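Peridinin-chlorophyll A protein (PDB 2C9E) probably serves as a water-soluble light-harvesting antenna that captures blue-green sunlight with bound peridinin and chlorophyll a. Local coordinates at residues A128-A132 against F133-K137; N235-N238 against D239-A243; G250-T254 against P255-A259. All coordinates share one frame; numbering follows the deposited sequence.

The three contacts are local, each joining neighbouring turns of one continuous stretch in this mostly helical protein, and each meets a bound pigment. Contact 1 lies at the surface, where a loop enters helix 132-152; its chemistry is that of an N-cap with a peridinin carbonyl beside it. Contacts 2 and 3 share helix 234-251 in the later half of the chain, their centres about 21 Å apart. Contact 2 is a regular helical stretch, partly buried, presenting small apolar groups to chlorophyll a. Contact 3, also partly buried, follows the chain out of that helix through successive turns, where water and backbone groups do the polar bonding and two backbone groups, one weakly, bond a peridinin hydroxyl.

Contact 1. Residues A128-A132 against F133-K137; sequences AGNNA and FEAEK. Unlike the reference sequence in segment 128-132: Ala128 (reference Gly). With PID (peridinin), chain D.
A chi1 of 169° turns the Asn131 side chain away from its own backbone N and forward over the first turn of helix 132-152, delivering OD1 to the amide of Glu134, while the neighbouring Asn130, its CG lying beside its backbone N (chi1 -60°), sends its amide to a peridinin. The first of these is an N-cap. Asn131 OD1 accepts from Glu134 N at 2.8 Å, the donor lying in the carbonyl plane on a lone pair and the N-H nearly straight at 160°. This satisfies an amide of the first turn that no earlier helical carbonyl serves. The Asn131 backbone carbonyl then starts the regular helical bonding, taking Ala135 N at 2.9 Å, and Ala132 O continues it with Glu136 N.

Glu134 rises across the Asn131 side chain at about a right angle, its extended chain bringing OE1 to 3.6 Å from Asn131 CB. The carboxylate forms a salt bridge with Lys20, and its negative charge beside the helix start is likely to suit the helix dipole. Glu136 runs back alongside Ala132, its CG 3.2 Å from Ala132 O.

The pigment side belongs to Asn130 and Ala135. Asn130 leans on Ile17 of helix 2-18 and donates from ND2 to the lactone carbonyl O3 of the peridinin at 3.0 Å, through a rather bent bond; Gln123 gives the same carotenoid another hydrogen bond. Ala135, buried against Phe127, also lines the pocket of a galactolipid. The entry to the helix thus forms one wall of the carotenoid's lactone end, where the Ala135 CB methyl reaches to 3.3 Å from peridinin O3.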
loop_
_atom_site.group_PDB
_atom_site.type_symbol
_atom_site.label_atom_id
_atom_site.label_comp_id
_atom_site.label_asym_id
_atom_site.label_seq_id
_atom_site.Cartn_x
_atom_site.Cartn_y
_atom_site.Cartn_z
ATOM N N ALA A 128 4.045 -24.527 3.173
ATOM C CA ALA A 128 3.908 -25.731 2.390
ATOM C C ALA A 128 4.589 -25.642 1.032
ATOM O O ALA A 128 4.944 -26.646 0.459
ATOM C CB ALA A 128 2.479 -26.054 2.215
ATOM N N GLY A 129 4.755 -24.436 0.511
ATOM C CA GLY A 129 5.408 -24.275 -0.773
ATOM C C GLY A 129 6.897 -24.037 -0.650
ATOM O O GLY A 129 7.562 -23.836 -1.666
ATOM N N ASN A 130 7.428 -24.029 0.570
ATOM C CA ASN A 130 8.861 -23.843 0.743
ATOM C C ASN A 130 9.493 -25.156 1.238
ATOM O O ASN A 130 8.794 -26.146 1.581
ATOM C CB ASN A 130 9.202 -22.760 1.792
ATOM C CG ASN A 130 8.660 -21.373 1.441
ATOM O OD1 ASN A 130 8.528 -20.999 0.264
ATOM N ND2 ASN A 130 8.365 -20.594 2.475
ATOM N N ASN A 131 10.819 -25.190 1.246
ATOM C CA ASN A 131 11.472 -26.358 1.782
ATOM C C ASN A 131 11.376 -26.112 3.280
ATOM O O ASN A 131 11.786 -25.063 3.780
ATOM C CB ASN A 131 12.922 -26.411 1.347
ATOM C CG ASN A 131 13.685 -27.456 2.097
ATOM O OD1 ASN A 131 14.061 -27.269 3.274
ATOM N ND2 ASN A 131 13.899 -28.591 1.443
ATOM N N ALA A 132 10.836 -27.066 4.011
ATOM C CA ALA A 132 10.668 -26.856 5.435
ATOM C C ALA A 132 11.912 -26.533 6.266
ATOM O O ALA A 132 11.855 -25.638 7.117
ATOM C CB ALA A 132 9.922 -28.027 6.044
ATOM N N PHE A 133 13.021 -27.250 6.055
ATOM C CA PHE A 133 14.237 -27.001 6.816
ATOM C C PHE A 133 14.735 -25.590 6.469
ATOM O O PHE A 133 15.254 -24.829 7.306
ATOM C CB PHE A 133 15.346 -28.025 6.452
ATOM C CG PHE A 133 15.203 -29.398 7.099
ATOM C CD1 PHE A 133 14.978 -29.541 8.467
ATOM C CD2 PHE A 133 15.331 -30.555 6.319
ATOM C CE1 PHE A 133 14.877 -30.834 9.061
ATOM C CE2 PHE A 133 15.237 -31.840 6.889
ATOM C CZ PHE A 133 15.009 -31.980 8.264
ATOM N N GLU A 134 14.601 -25.253 5.204
ATOM C CA GLU A 134 15.043 -23.953 4.756
ATOM C C GLU A 134 14.242 -22.846 5.462
ATOM O O GLU A 134 14.814 -21.980 6.091
ATOM C CB GLU A 134 14.894 -23.883 3.244
ATOM C CG GLU A 134 15.603 -22.732 2.621
ATOM C CD GLU A 134 15.910 -22.983 1.132
ATOM O OE1 GLU A 134 15.267 -23.850 0.512
ATOM O OE2 GLU A 134 16.805 -22.283 0.588
ATOM N N ALA A 135 12.919 -22.873 5.381
ATOM C CA ALA A 135 12.102 -21.831 6.030
ATOM C C ALA A 135 12.381 -21.787 7.575
ATOM O O ALA A 135 12.420 -20.724 8.175
ATOM C CB ALA A 135 10.581 -22.111 5.763
ATOM N N GLU A 136 12.578 -22.937 8.205
ATOM C CA GLU A 136 12.820 -22.932 9.651
ATOM C C GLU A 136 14.071 -22.166 10.007
ATOM O O GLU A 136 14.076 -21.369 10.953
ATOM C CB GLU A 136 12.867 -24.353 10.181
ATOM C CG GLU A 136 11.459 -24.936 10.250
ATOM C CD GLU A 136 11.431 -26.465 10.218
ATOM O OE1 GLU A 136 12.522 -27.109 10.374
ATOM O OE2 GLU A 136 10.312 -27.006 10.022
ATOM N N LYS A 137 15.125 -22.406 9.232
ATOM C CA LYS A 137 16.394 -21.728 9.396
ATOM C C LYS A 137 16.171 -20.214 9.135
ATOM O O LYS A 137 16.681 -19.368 9.862
ATOM C CB LYS A 137 17.417 -22.331 8.412
ATOM C CG LYS A 137 18.778 -21.605 8.362
ATOM C CD LYS A 137 19.770 -22.423 7.569
ATOM C CE LYS A 137 20.687 -21.517 6.835
ATOM N NZ LYS A 137 19.992 -21.130 5.533
HETATM C C1 PID D . 5.178 -21.947 9.776
HETATM C C2 PID D . 5.161 -23.096 10.788
HETATM C C3 PID D . 6.261 -22.857 11.825
HETATM C C4 PID D . 7.616 -22.847 11.109
HETATM C C5 PID D . 7.795 -21.648 10.171
HETATM C C6 PID D . 6.510 -21.277 9.414
HETATM C C7 PID D . 6.707 -20.698 8.155
HETATM C C8 PID D . 6.455 -19.372 7.801
HETATM C C9 PID D . 6.675 -18.823 6.533
HETATM C C10 PID D . 7.178 -19.463 5.401
HETATM C C11 PID D . 6.402 -17.561 6.188
HETATM C C12 PID D . 6.667 -17.399 4.889
HETATM C C13 PID D . 6.292 -16.270 4.156
HETATM C C14 PID D . 6.460 -16.016 2.791
HETATM C C15 PID D . 5.936 -14.839 2.253
HETATM C C16 PID D . 5.932 -14.488 0.900
HETATM C C17 PID D . 5.294 -13.316 0.486
HETATM C C18 PID D . 5.132 -12.947 -0.851
HETATM C C19 PID D . 4.430 -11.798 -1.223
HETATM C C20 PID D . 4.177 -11.505 -2.566
HETATM C C21 PID D . 3.454 -10.418 -3.063
HETATM C C22 PID D . 3.219 -10.313 -4.436
HETATM C C23 PID D . 2.536 -9.382 -5.059
HETATM C C24 PID D . 1.790 -8.530 -5.725
HETATM C C25 PID D . 2.351 -7.238 -6.346
HETATM C C26 PID D . 1.329 -6.093 -6.353
HETATM C C27 PID D . -0.045 -6.505 -6.890
HETATM C C28 PID D . -0.581 -7.624 -5.988
HETATM C C29 PID D . 0.314 -8.870 -5.995
HETATM C C30 PID D . -1.978 -5.242 -7.548
HETATM C C31 PID D . -2.691 -3.894 -7.660
HETATM C CM1 PID D . 4.044 -22.002 8.752
HETATM C CM2 PID D . 8.924 -22.012 9.202
HETATM C CM3 PID D . 8.248 -20.445 11.005
HETATM C CM4 PID D . 7.159 -17.038 1.889
HETATM C CM5 PID D . 2.968 -9.314 -2.120
HETATM C CM6 PID D . 3.585 -6.741 -5.587
HETATM C CM7 PID D . 2.751 -7.557 -7.789
HETATM C CM8 PID D . -0.235 -9.842 -4.945
HETATM O O1 PID D . 5.536 -20.656 10.268
HETATM O O2 PID D . 6.251 -23.933 12.766
HETATM O O3 PID D . 7.649 -20.601 5.339
HETATM O O4 PID D . 7.168 -18.564 4.370
HETATM O O5 PID D . 0.232 -9.479 -7.287
HETATM O O6 PID D . -0.830 -5.299 -6.815
HETATM O O7 PID D . -2.410 -6.213 -8.170
#

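Contact 2. Residues N235-N238 against D239-A243; sequences NAIN and DAVFA. With CLA (chlorophyll a), chain C.
Val241 lays its CG2 methyl over the backbone carbonyl of Ile237, 3.2 Å from Ile237 O and 4.2 Å from Ile237 CG2, one turn apart on the alpha-helix 234-251. A chi1 of 169° sets Val241 CG1 opposite the backbone N and so places CG2 beside that N, where it meets the carbonyl. Beneath the side chains runs the regular i to i+4 ladder, in which Val241 N meets Ile237 O at 2.9 Å with an almost straight N-H (173°).

On the pigment face the helix presents small groups. Ala240 CB packs 3.5 Å from CBC, the end of an ethyl substituent of chlorophyll a, and Val241 CG2 touches the same carbon. Ala240 also packs on Ala270 and Met274 of helix 261-276, and its carbonyl is hydrogen-bonded to His244 ND1, which probably restrains the imidazole of His244, another residue of the chlorophyll pocket. Ile237 and Asn238 touch peridinins.

Asp239 faces the loop that holds Ile162 and Ala163. Its OD2 comes to 2.7 Å from Asn235 O, a close approach of two acceptors that is not a hydrogen bond, while Asn235 O accepts from Asp239 N. An alanine here is likely to give up the side chain's packing against Ile162 and Ala163, opening a gap beside that loop. The chlorophyll magnesium binds the oxygen of water 1 at 2.1 Å, on the side of the macrocycle that faces Ala240.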
loop_
_atom_site.group_PDB
_atom_site.type_symbol
_atom_site.label_atom_id
_atom_site.label_comp_id
_atom_site.label_asym_id
_atom_site.label_seq_id
_atom_site.Cartn_x
_atom_site.Cartn_y
_atom_site.Cartn_z
ATOM N N ASN A 235 4.859 15.624 4.157
ATOM C CA ASN A 235 3.859 16.049 5.151
ATOM C C ASN A 235 2.437 15.879 4.583
ATOM O O ASN A 235 1.473 15.599 5.309
ATOM C CB ASN A 235 4.064 17.520 5.570
ATOM C CG ASN A 235 5.339 17.740 6.420
ATOM O OD1 ASN A 235 5.591 17.029 7.416
ATOM N ND2 ASN A 235 6.134 18.751 6.039
ATOM N N ALA A 236 2.314 16.100 3.287
ATOM C CA ALA A 236 1.041 15.944 2.573
ATOM C C ALA A 236 0.690 14.438 2.545
ATOM O O ALA A 236 -0.487 14.057 2.619
ATOM C CB ALA A 236 1.179 16.486 1.133
ATOM N N ILE A 237 1.727 13.598 2.445
ATOM C CA ILE A 237 1.542 12.166 2.462
ATOM C C ILE A 237 0.962 11.840 3.836
ATOM O O ILE A 237 -0.061 11.153 3.940
ATOM C CB ILE A 237 2.890 11.425 2.274
ATOM C CG1 ILE A 237 3.296 11.495 0.809
ATOM C CG2 ILE A 237 2.787 9.945 2.766
ATOM C CD1 ILE A 237 4.614 10.815 0.504
ATOM N N ASN A 238 1.589 12.363 4.888
ATOM C CA ASN A 238 1.127 12.102 6.233
ATOM C C ASN A 238 -0.261 12.592 6.433
ATOM O O ASN A 238 -1.047 11.921 7.078
ATOM C CB ASN A 238 2.028 12.749 7.273
ATOM C CG ASN A 238 3.417 12.251 7.179
ATOM O OD1 ASN A 238 3.637 11.097 6.811
ATOM N ND2 ASN A 238 4.381 13.098 7.500
ATOM N N ASP A 239 -0.587 13.764 5.907
ATOM C CA ASP A 239 -1.961 14.253 6.085
ATOM C C ASP A 239 -2.998 13.354 5.422
ATOM O O ASP A 239 -4.002 13.022 6.047
ATOM C CB ASP A 239 -2.136 15.649 5.521
ATOM C CG ASP A 239 -1.342 16.661 6.266
ATOM O OD1 ASP A 239 -1.493 16.722 7.510
ATOM O OD2 ASP A 239 -0.572 17.391 5.594
ATOM N N ALA A 240 -2.764 12.979 4.162
ATOM C CA ALA A 240 -3.702 12.111 3.422
ATOM C C ALA A 240 -3.869 10.739 4.117
ATOM O O ALA A 240 -4.984 10.262 4.330
ATOM C CB ALA A 240 -3.203 11.952 2.020
ATOM N N VAL A 241 -2.758 10.122 4.499
ATOM C CA VAL A 241 -2.795 8.855 5.197
ATOM C C VAL A 241 -3.687 9.015 6.475
ATOM O O VAL A 241 -4.567 8.203 6.757
ATOM C CB VAL A 241 -1.346 8.409 5.586
ATOM C CG1 VAL A 241 -1.368 7.207 6.558
ATOM C CG2 VAL A 241 -0.550 7.994 4.333
ATOM N N PHE A 242 -3.454 10.058 7.266
ATOM C CA PHE A 242 -4.253 10.202 8.444
ATOM C C PHE A 242 -5.747 10.452 8.057
ATOM O O PHE A 242 -6.670 9.930 8.721
ATOM C CB PHE A 242 -3.699 11.331 9.321
ATOM C CG PHE A 242 -4.487 11.526 10.581
ATOM C CD1 PHE A 242 -4.589 10.492 11.504
ATOM C CD2 PHE A 242 -5.220 12.699 10.787
ATOM C CE1 PHE A 242 -5.422 10.601 12.630
ATOM C CE2 PHE A 242 -6.064 12.841 11.898
ATOM C CZ PHE A 242 -6.167 11.785 12.826
ATOM N N ALA A 243 -5.994 11.231 6.995
ATOM C CA ALA A 243 -7.383 11.472 6.574
ATOM C C ALA A 243 -8.100 10.096 6.379
ATOM O O ALA A 243 -9.244 9.914 6.778
ATOM C CB ALA A 243 -7.417 12.282 5.262
HETATM MG MG CLA C . -7.035 5.385 -2.304
HETATM C CHA CLA C . -7.043 6.095 -5.746
HETATM C CHB CLA C . -9.515 3.029 -2.823
HETATM C CHC CLA C . -6.409 4.006 0.825
HETATM C CHD CLA C . -4.004 7.117 -2.122
HETATM N NA CLA C . -8.242 4.776 -4.022
HETATM C C1A CLA C . -8.065 5.207 -5.346
HETATM C C2A CLA C . -9.018 4.467 -6.259
HETATM C C3A CLA C . -9.921 3.700 -5.304
HETATM C C4A CLA C . -9.206 3.794 -3.956
HETATM C CMA CLA C . -11.281 4.405 -5.199
HETATM C CAA CLA C . -8.266 3.503 -7.184
HETATM C CBA CLA C . -9.153 2.914 -8.278
HETATM C CGA CLA C . -8.466 1.800 -9.056
HETATM O O1A CLA C . -9.109 1.206 -9.925
HETATM O O2A CLA C . -7.072 1.404 -8.794
HETATM N NB CLA C . -7.898 3.883 -1.156
HETATM C C1B CLA C . -8.938 3.075 -1.565
HETATM C C2B CLA C . -9.411 2.321 -0.437
HETATM C C3B CLA C . -8.572 2.580 0.616
HETATM C C4B CLA C . -7.554 3.532 0.130
HETATM C CMB CLA C . -10.697 1.414 -0.389
HETATM C CAB CLA C . -8.934 1.872 1.843
HETATM C CBB CLA C . -8.215 2.040 2.964
HETATM N NC CLA C . -5.472 5.539 -0.901
HETATM C C1C CLA C . -5.444 4.937 0.345
HETATM C C2C CLA C . -4.317 5.479 1.096
HETATM C C3C CLA C . -3.658 6.336 0.279
HETATM C C4C CLA C . -4.372 6.364 -0.990
HETATM C CMC CLA C . -3.910 5.157 2.536
HETATM C CAC CLA C . -2.417 7.141 0.597
HETATM C CBC CLA C . -2.780 8.545 1.214
HETATM N ND CLA C . -5.793 6.360 -3.590
HETATM C C1D CLA C . -4.691 7.134 -3.351
HETATM C C2D CLA C . -4.447 8.027 -4.452
HETATM C C3D CLA C . -5.321 7.664 -5.402
HETATM C C4D CLA C . -6.135 6.629 -4.866
HETATM C CMD CLA C . -3.328 9.128 -4.517
HETATM C CAD CLA C . -5.719 7.834 -6.777
HETATM O OBD CLA C . -5.503 8.755 -7.584
HETATM C CBD CLA C . -6.666 6.703 -7.125
HETATM C CGD CLA C . -7.868 7.328 -7.799
HETATM O O1D CLA C . -8.852 7.637 -7.129
HETATM O O2D CLA C . -7.824 7.588 -9.129
HETATM C CED CLA C . -8.798 8.284 -9.692
HETATM C C1 CLA C . -6.536 0.327 -9.605
HETATM C C2 CLA C . -5.226 0.122 -9.182
HETATM C C3 CLA C . -4.066 -0.152 -9.900
HETATM C C4 CLA C . -4.037 -0.317 -11.468
HETATM C C5 CLA C . -2.659 -0.321 -9.196
HETATM C C6 CLA C . -2.682 -0.257 -7.637
HETATM C C7 CLA C . -1.260 -0.216 -7.018
HETATM C C8 CLA C . -1.200 -0.078 -5.473
HETATM C C9 CLA C . 0.224 0.331 -5.030
HETATM C C10 CLA C . -1.575 -1.442 -4.846
HETATM C C11 CLA C . -1.248 -1.609 -3.341
HETATM C C12 CLA C . -1.896 -2.867 -2.758
HETATM C C13 CLA C . -1.600 -4.190 -3.481
HETATM C C14 CLA C . -2.607 -5.286 -3.205
HETATM C C15 CLA C . -0.188 -4.662 -3.109
HETATM C C16 CLA C . 0.052 -5.067 -1.664
HETATM C C17 CLA C . 1.533 -5.135 -1.421
HETATM C C18 CLA C . 1.956 -5.682 -0.063
HETATM C C19 CLA C . 3.459 -5.693 0.035
HETATM C C20 CLA C . 1.432 -7.093 0.119
HETATM O O HOH W 1 -8.247 6.889 -1.411
#

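Contact 3. Residues G250-T254 against P255-A259; sequences GALNT and PGLVA. With PID (peridinin), chain J.
Leu257 N donates to Thr254 O at 3.0 Å, closing a tight turn whose central residues, Pro255 and Gly256, have the backbone angles of a type II beta turn. It follows directly on a type I turn from Ala251 to Thr254, so helix 234-251 ends in two successive reversals. The donor stands above the plane of the Thr254 carbonyl, away from its lone pairs. A CA-H...O contact of 3.6 Å also joins Leu257 CA to Ala251 O.

Water supplies the second set of bonds. Water 2 donates to Gly250 O and to Val258 O, the latter at 2.6 Å, and accepts from Thr254 OG1, tying the helix end at Gly250 to Thr254, the residue the two turns share, and to Val258 just beyond them.

Apolar contacts fill the inside of the bend. Leu257 CD1 reaches 3.9 Å from Leu252 CA, and both leucines rest on Ala45 of helix 41-55. Thr254 CG2 packs against the Val258 side chain, which leans on Tyr189 and Met192.

Finally, the backbone beyond the turns binds a peridinin ring in its pocket. The peridinin hydroxyl O5 receives a weak bond from Ala259 N and donates its own proton to Leu257 O at 2.8 Å.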
loop_
_atom_site.group_PDB
_atom_site.type_symbol
_atom_site.label_atom_id
_atom_site.label_comp_id
_atom_site.label_asym_id
_atom_site.label_seq_id
_atom_site.Cartn_x
_atom_site.Cartn_y
_atom_site.Cartn_z
ATOM N N GLY A 250 -14.753 6.209 10.959
ATOM C CA GLY A 250 -16.140 6.597 10.745
ATOM C C GLY A 250 -16.932 5.621 9.879
ATOM O O GLY A 250 -18.199 5.696 9.820
ATOM N N ALA A 251 -16.235 4.667 9.237
ATOM C CA ALA A 251 -16.923 3.737 8.325
ATOM C C ALA A 251 -17.163 2.333 8.806
ATOM O O ALA A 251 -18.047 1.649 8.274
ATOM C CB ALA A 251 -16.149 3.693 6.955
ATOM N N LEU A 252 -16.391 1.898 9.814
ATOM C CA LEU A 252 -16.453 0.527 10.335
ATOM C C LEU A 252 -17.792 -0.088 10.732
ATOM O O LEU A 252 -17.992 -1.284 10.595
ATOM C CB LEU A 252 -15.525 0.399 11.529
ATOM C CG LEU A 252 -14.004 0.254 11.363
ATOM C CD1 LEU A 252 -13.372 0.137 12.787
ATOM C CD2 LEU A 252 -13.662 -0.978 10.496
ATOM N N ASN A 253 -18.708 0.707 11.250
ATOM C CA ASN A 253 -19.998 0.132 11.663
ATOM C C ASN A 253 -21.084 0.370 10.617
ATOM O O ASN A 253 -22.203 -0.023 10.832
ATOM C CB ASN A 253 -20.513 0.760 12.976
ATOM C CG ASN A 253 -19.494 0.752 14.102
ATOM O OD1 ASN A 253 -18.991 -0.294 14.513
ATOM N ND2 ASN A 253 -19.199 1.934 14.626
ATOM N N THR A 254 -20.766 1.019 9.502
ATOM C CA THR A 254 -21.766 1.302 8.477
ATOM C C THR A 254 -21.794 0.181 7.458
ATOM O O THR A 254 -20.744 -0.303 7.033
ATOM C CB THR A 254 -21.414 2.616 7.760
ATOM O OG1 THR A 254 -21.220 3.632 8.738
ATOM C CG2 THR A 254 -22.521 3.060 6.816
ATOM N N PRO A 255 -22.982 -0.285 7.072
ATOM C CA PRO A 255 -23.014 -1.374 6.079
ATOM C C PRO A 255 -22.220 -0.987 4.824
ATOM O O PRO A 255 -22.240 0.186 4.383
ATOM C CB PRO A 255 -24.498 -1.550 5.808
ATOM C CG PRO A 255 -25.122 -1.230 7.201
ATOM C CD PRO A 255 -24.326 0.001 7.620
ATOM N N GLY A 256 -21.456 -1.947 4.300
ATOM C CA GLY A 256 -20.662 -1.694 3.099
ATOM C C GLY A 256 -19.449 -0.818 3.293
ATOM O O GLY A 256 -18.798 -0.446 2.319
ATOM N N LEU A 257 -19.166 -0.464 4.541
ATOM C CA LEU A 257 -18.010 0.361 4.915
ATOM C C LEU A 257 -17.980 1.690 4.185
ATOM O O LEU A 257 -16.935 2.182 3.756
ATOM C CB LEU A 257 -16.660 -0.404 4.720
ATOM C CG LEU A 257 -16.248 -1.666 5.520
ATOM C CD1 LEU A 257 -16.364 -1.493 7.049
ATOM C CD2 LEU A 257 -17.133 -2.768 5.186
ATOM N N VAL A 258 -19.163 2.272 4.075
ATOM C CA VAL A 258 -19.403 3.559 3.427
ATOM C C VAL A 258 -19.018 4.716 4.355
ATOM O O VAL A 258 -19.575 4.891 5.437
ATOM C CB VAL A 258 -20.876 3.675 3.046
ATOM C CG1 VAL A 258 -21.239 5.113 2.743
ATOM C CG2 VAL A 258 -21.140 2.800 1.827
ATOM N N ALA A 259 -18.065 5.498 3.907
ATOM C CA ALA A 259 -17.579 6.640 4.668
ATOM C C ALA A 259 -18.632 7.689 4.995
ATOM O O ALA A 259 -19.628 7.839 4.279
ATOM C CB ALA A 259 -16.457 7.320 3.887
HETATM C C1 PID J . -3.669 14.833 -14.174
HETATM C C2 PID J . -2.967 15.645 -15.266
HETATM C C3 PID J . -1.540 15.959 -14.812
HETATM C C4 PID J . -1.654 16.859 -13.580
HETATM C C5 PID J . -2.175 16.082 -12.367
HETATM C C6 PID J . -3.327 15.120 -12.707
HETATM C C7 PID J . -4.222 14.857 -11.665
HETATM C C8 PID J . -4.605 13.601 -11.190
HETATM C C9 PID J . -5.487 13.412 -10.121
HETATM C C10 PID J . -6.113 14.395 -9.359
HETATM C C11 PID J . -5.864 12.237 -9.615
HETATM C C12 PID J . -6.680 12.454 -8.578
HETATM C C13 PID J . -7.225 11.454 -7.772
HETATM C C14 PID J . -8.076 11.624 -6.680
HETATM C C15 PID J . -8.516 10.491 -5.993
HETATM C C16 PID J . -9.354 10.475 -4.879
HETATM C C17 PID J . -9.714 9.263 -4.288
HETATM C C18 PID J . -10.529 9.199 -3.160
HETATM C C19 PID J . -10.884 8.005 -2.531
HETATM C C20 PID J . -11.661 8.016 -1.372
HETATM C C21 PID J . -12.037 6.890 -0.638
HETATM C C22 PID J . -12.775 7.047 0.534
HETATM C C23 PID J . -13.112 6.036 1.290
HETATM C C24 PID J . -13.416 5.018 2.053
HETATM C C25 PID J . -12.501 4.562 3.200
HETATM C C26 PID J . -12.289 3.047 3.118
HETATM C C27 PID J . -13.613 2.278 3.013
HETATM C C28 PID J . -14.426 2.739 1.798
HETATM C C29 PID J . -14.722 4.241 1.831
HETATM C C30 PID J . -12.998 0.117 3.793
HETATM C C31 PID J . -12.725 -1.367 3.532
HETATM C CM1 PID J . -5.053 14.321 -14.575
HETATM C CM2 PID J . -2.587 17.140 -11.344
HETATM C CM3 PID J . -0.999 15.285 -11.798
HETATM C CM4 PID J . -8.524 13.021 -6.238
HETATM C CM5 PID J . -11.709 5.472 -1.113
HETATM C CM6 PID J . -11.126 5.229 3.116
HETATM C CM7 PID J . -13.145 4.914 4.546
HETATM C CM8 PID J . -15.438 4.625 0.535
HETATM O O1 PID J . -2.861 13.947 -13.390
HETATM O O2 PID J . -0.784 16.611 -15.835
HETATM O O3 PID J . -5.969 15.610 -9.489
HETATM O O4 PID J . -6.870 13.794 -8.390
HETATM O O5 PID J . -15.583 4.523 2.935
HETATM O O6 PID J . -13.332 0.898 2.734
HETATM O O7 PID J . -12.923 0.587 4.928
HETATM O O HOH W 2 -20.201 5.882 7.750
#